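Local coordinates for glycosyl hydrolase, family 38 (PDB 5KBP), which probably hydrolyses alpha-mannosidic linkages, as a metal-dependent glycoside hydrolase of family 38 from Enterococcus faecalis, at residues 320-325 / 338-343; 327-332 / 834-839. One frame throughout, in Å; residues are numbered along the deposited sequence.

How the contacts relate
Both contacts draw on helix 304-332, contact 1 with its residues 320-325 and contact 2 with the last six residues, 327-332, and their centres lie about 10 Å apart. Contact 1 pairs this helix with its neighbour 337-348 inside the middle domain; contact 2 joins its C-terminal end to strand 829-836 of the C-terminal beta sandwich, some 500 residues further on. They touch directly where Lys835 CD packs 3.4 Å from Glu322 OE1 and Val834 O lies 3.5 Å from Glu322 CB. Glu322 thus packs against Phe340 in contact 1 and against the strand of contact 2. Both lie away from the calcium-binding residues Phe253 and Tyr256.

Contact 1. Residues 320-325 / 338-343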
# COMPACT_ATOMS: atom_id res chain seq x y z
N ILE A 320 15.18 8.37 -16.67
CA ILE A 320 15.64 9.42 -15.77
C ILE A 320 16.71 8.86 -14.84
O ILE A 320 17.89 9.22 -14.94
CB ILE A 320 14.48 10.02 -14.95
CG1 ILE A 320 13.34 10.46 -15.87
CG2 ILE A 320 14.97 11.20 -14.12
CD1 ILE A 320 13.71 11.58 -16.81
N ALA A 321 16.30 7.97 -13.92
CA ALA A 321 17.19 7.52 -12.86
C ALA A 321 18.39 6.75 -13.41
O ALA A 321 19.54 7.05 -13.08
CB ALA A 321 16.42 6.67 -11.86
N GLU A 322 18.13 5.75 -14.26
CA GLU A 322 19.22 4.93 -14.78
C GLU A 322 20.20 5.72 -15.64
O GLU A 322 21.42 5.56 -15.44
CB GLU A 322 18.65 3.73 -15.53
CG GLU A 322 18.05 2.66 -14.63
CD GLU A 322 17.61 1.42 -15.40
OE1 GLU A 322 17.61 1.47 -16.65
OE2 GLU A 322 17.27 0.41 -14.75
N PRO A 323 19.77 6.55 -16.61
CA PRO A 323 20.77 7.32 -17.37
C PRO A 323 21.58 8.27 -16.51
O PRO A 323 22.79 8.42 -16.72
CB PRO A 323 19.92 8.07 -18.41
CG PRO A 323 18.67 7.26 -18.53
CD PRO A 323 18.41 6.74 -17.15
N LEU A 324 20.94 8.93 -15.54
CA LEU A 324 21.68 9.82 -14.65
C LEU A 324 22.65 9.05 -13.77
O LEU A 324 23.79 9.48 -13.56
CB LEU A 324 20.70 10.63 -13.79
CG LEU A 324 19.95 11.76 -14.50
CD1 LEU A 324 18.88 12.34 -13.58
CD2 LEU A 324 20.91 12.84 -14.97
N ALA A 325 22.22 7.90 -13.25
CA ALA A 325 23.11 7.08 -12.44
C ALA A 325 24.24 6.48 -13.26
O ALA A 325 25.35 6.29 -12.75
CB ALA A 325 22.32 5.97 -11.73
N ASP A 338 21.58 -2.59 -6.28
CA ASP A 338 20.61 -3.17 -5.35
C ASP A 338 19.35 -2.32 -5.26
O ASP A 338 18.24 -2.85 -5.17
CB ASP A 338 21.24 -3.35 -3.97
CG ASP A 338 22.30 -4.44 -3.94
OD1 ASP A 338 22.33 -5.25 -4.89
OD2 ASP A 338 23.08 -4.49 -2.97
N GLN A 339 19.50 -1.00 -5.29
CA GLN A 339 18.34 -0.12 -5.21
C GLN A 339 17.51 -0.20 -6.48
O GLN A 339 16.27 -0.20 -6.42
CB GLN A 339 18.77 1.32 -4.93
CG GLN A 339 19.36 1.55 -3.54
CD GLN A 339 20.83 1.20 -3.44
OE1 GLN A 339 21.38 0.53 -4.32
NE2 GLN A 339 21.47 1.65 -2.37
N PHE A 340 18.16 -0.25 -7.64
CA PHE A 340 17.42 -0.38 -8.90
C PHE A 340 16.72 -1.73 -8.98
O PHE A 340 15.60 -1.81 -9.50
CB PHE A 340 18.36 -0.19 -10.09
CG PHE A 340 18.56 1.25 -10.48
CD1 PHE A 340 17.48 2.02 -10.87
CD2 PHE A 340 19.82 1.82 -10.48
CE1 PHE A 340 17.65 3.34 -11.23
CE2 PHE A 340 20.00 3.14 -10.84
CZ PHE A 340 18.91 3.90 -11.22
N ASP A 341 17.36 -2.79 -8.48
CA ASP A 341 16.71 -4.09 -8.45
C ASP A 341 15.50 -4.08 -7.53
O ASP A 341 14.48 -4.72 -7.81
CB ASP A 341 17.71 -5.16 -8.02
CG ASP A 341 17.10 -6.55 -7.97
OD1 ASP A 341 16.89 -7.15 -9.05
OD2 ASP A 341 16.84 -7.04 -6.86
N TYR A 342 15.59 -3.33 -6.42
CA TYR A 342 14.46 -3.21 -5.51
C TYR A 342 13.34 -2.38 -6.12
O TYR A 342 12.15 -2.68 -5.91
CB TYR A 342 14.93 -2.61 -4.18
CG TYR A 342 13.84 -2.31 -3.19
CD1 TYR A 342 13.33 -3.31 -2.36
CD2 TYR A 342 13.32 -1.03 -3.05
CE1 TYR A 342 12.33 -3.04 -1.45
CE2 TYR A 342 12.33 -0.75 -2.14
CZ TYR A 342 11.83 -1.75 -1.34
OH TYR A 342 10.84 -1.48 -0.43
N ALA A 343 13.69 -1.33 -6.86
CA ALA A 343 12.67 -0.50 -7.49
C ALA A 343 11.98 -1.24 -8.64
O ALA A 343 10.76 -1.13 -8.82
CB ALA A 343 13.28 0.81 -8.00
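Glu322 OE2 has two partners, a salt bridge with Arg105 NH2 and a hydrogen bond from Trp344 NE1, and the stem of the same side chain lies on the ring of Phe340. With CG anti to its own carbonyl carbon (chi1 -73°) and the chain extended beyond it, Glu322 lays its CG methylene over one ring face, 3.8 Å from the ring centroid and displaced toward the rim near CE1. This is a CH-pi contact; the carboxylate plane stands 77° from the ring. Two alanine methyls meet the ring's edge, close to its plane: Ala321 CB is 3.6 Å from Phe340 CE1, and Ala325 CB is 3.8 Å from Phe340 CE2. One helical turn apart, they flank the ring tip, whose CZ reaches the backbone between Ala321 and Glu322. The Phe340 ring thus spans the gap, since the axes of segments 320-325 and 338-343 approach to 11.9 Å and run nearly antiparallel, 169° apart. With the two alanine methyls it forms the apolar part of a buried junction in this helical hairpin of the middle domain. Tyr335 from the connecting loop also meets the Phe340 ring, and helix 362-393 packs alongside, with Leu382 against Phe340 and Ala386 against Leu324.

Contact 2. Residues 327-332 / 834-839; sequences MAYEVT and VKRQEQ
Arg836 lays its guanidinium against the side chain of Tyr329, whose CD2 sits 3.3 Å from Arg836 CZ, above the centre of the flat group. The two planes are inclined by 33°, short of a parallel stack, and Arg836 NE also comes within 3.3 Å of Tyr329 CB. Having CG anti to the backbone N (chi1 173°) brings the tyrosine ring against the arginine. At the guanidinium edge, Glu330 OE2 forms a salt bridge with Arg836 NH2 at 3.1 Å; as a hydrogen bond it is weak, with an N-H...O angle of 121°. Glu330 bends at chi2 to bring its carboxylate there. The contact docks the C-terminal end of helix 304-332 onto strand 829-836, an edge strand of the five-stranded antiparallel sheet in the C-terminal beta sandwich, and so joins the middle domain to the last domain of the chain. Further out, Arg836 is fixed by hydrogen bonds from NE to Ala326 O and from NH1 to Asn841 O. Glu330 OE2 is also held by Tyr821 OH and Lys861 NZ, a cluster likely to favour its charged form. Within the helix end, Thr332 OG1 donates to Ala328 O at 2.9 Å, from above the carbonyl plane.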
# COMPACT_ATOMS: atom_id res chain seq x y z
N MET A 327 25.70 7.98 -15.77
CA MET A 327 26.67 9.06 -15.91
C MET A 327 27.36 9.36 -14.59
O MET A 327 28.57 9.64 -14.56
CB MET A 327 25.99 10.32 -16.45
CG MET A 327 25.37 10.17 -17.82
SD MET A 327 24.60 11.70 -18.39
CE MET A 327 23.85 11.17 -19.92
N ALA A 328 26.62 9.29 -13.48
CA ALA A 328 27.20 9.58 -12.17
C ALA A 328 28.25 8.56 -11.76
O ALA A 328 29.05 8.83 -10.86
CB ALA A 328 26.10 9.64 -11.11
N TYR A 329 28.27 7.39 -12.40
CA TYR A 329 29.32 6.41 -12.13
C TYR A 329 30.69 6.94 -12.52
O TYR A 329 31.70 6.54 -11.94
CB TYR A 329 29.02 5.10 -12.87
CG TYR A 329 30.12 4.07 -12.79
CD1 TYR A 329 30.20 3.19 -11.72
CD2 TYR A 329 31.09 3.99 -13.78
CE1 TYR A 329 31.21 2.25 -11.64
CE2 TYR A 329 32.10 3.05 -13.71
CZ TYR A 329 32.16 2.19 -12.64
OH TYR A 329 33.17 1.25 -12.57
N GLU A 330 30.75 7.85 -13.50
CA GLU A 330 32.03 8.36 -13.96
C GLU A 330 32.76 9.13 -12.87
O GLU A 330 33.99 9.18 -12.86
CB GLU A 330 31.82 9.24 -15.19
CG GLU A 330 31.10 8.55 -16.35
CD GLU A 330 32.00 7.59 -17.11
OE1 GLU A 330 33.23 7.64 -16.90
OE2 GLU A 330 31.48 6.80 -17.92
N VAL A 331 32.02 9.75 -11.94
CA VAL A 331 32.63 10.60 -10.93
C VAL A 331 32.70 9.91 -9.57
O VAL A 331 33.57 10.25 -8.77
CB VAL A 331 31.88 11.94 -10.82
CG1 VAL A 331 31.80 12.62 -12.19
CG2 VAL A 331 30.49 11.76 -10.24
N THR A 332 31.81 8.96 -9.30
CA THR A 332 31.78 8.30 -8.00
C THR A 332 32.35 6.89 -8.02
O THR A 332 32.78 6.41 -6.97
CB THR A 332 30.35 8.24 -7.46
OG1 THR A 332 29.54 7.43 -8.32
CG2 THR A 332 29.75 9.63 -7.36
N VAL A 834 19.67 3.29 -21.03
CA VAL A 834 21.06 3.59 -20.73
C VAL A 834 21.25 3.28 -19.25
O VAL A 834 20.71 3.99 -18.39
CB VAL A 834 21.45 5.05 -21.03
CG1 VAL A 834 22.79 5.38 -20.38
CG2 VAL A 834 21.52 5.28 -22.52
N LYS A 835 21.99 2.22 -18.95
CA LYS A 835 22.21 1.80 -17.56
C LYS A 835 23.54 1.05 -17.51
O LYS A 835 24.34 1.11 -18.45
CB LYS A 835 21.02 0.97 -17.05
CG LYS A 835 20.88 -0.40 -17.70
CD LYS A 835 19.68 -1.14 -17.15
CE LYS A 835 19.68 -2.60 -17.59
NZ LYS A 835 20.82 -3.34 -17.00
N ARG A 836 23.77 0.32 -16.42
CA ARG A 836 25.02 -0.40 -16.24
C ARG A 836 24.75 -1.81 -15.73
O ARG A 836 23.75 -2.06 -15.05
CB ARG A 836 25.96 0.35 -15.28
CG ARG A 836 26.45 1.67 -15.84
CD ARG A 836 27.50 2.33 -14.97
NE ARG A 836 28.02 3.54 -15.61
CZ ARG A 836 29.08 3.57 -16.41
NH1 ARG A 836 29.75 2.46 -16.66
NH2 ARG A 836 29.47 4.72 -16.94
N GLN A 837 25.65 -2.73 -16.07
CA GLN A 837 25.51 -4.13 -15.70
C GLN A 837 25.78 -4.32 -14.21
O GLN A 837 26.53 -3.56 -13.60
CB GLN A 837 26.46 -4.99 -16.54
CG GLN A 837 26.19 -6.49 -16.47
CD GLN A 837 26.92 -7.26 -17.55
OE1 GLN A 837 28.02 -6.87 -17.97
NE2 GLN A 837 26.32 -8.34 -18.01
N GLU A 838 25.17 -5.37 -13.65
CA GLU A 838 25.11 -5.51 -12.19
C GLU A 838 26.49 -5.56 -11.56
O GLU A 838 26.80 -4.79 -10.64
CB GLU A 838 24.30 -6.75 -11.82
CG GLU A 838 22.80 -6.52 -11.76
CD GLU A 838 22.10 -7.51 -10.84
OE1 GLU A 838 21.03 -7.16 -10.30
OE2 GLU A 838 22.64 -8.62 -10.64
N GLN A 839 27.34 -6.48 -12.02
CA GLN A 839 28.65 -6.67 -11.40
C GLN A 839 29.79 -6.03 -12.17
O GLN A 839 30.70 -5.46 -11.56
CB GLN A 839 28.93 -8.17 -11.23
CG GLN A 839 27.94 -8.88 -10.31
CD GLN A 839 28.37 -10.29 -9.95
OE1 GLN A 839 29.15 -10.50 -9.02
NE2 GLN A 839 27.86 -11.27 -10.69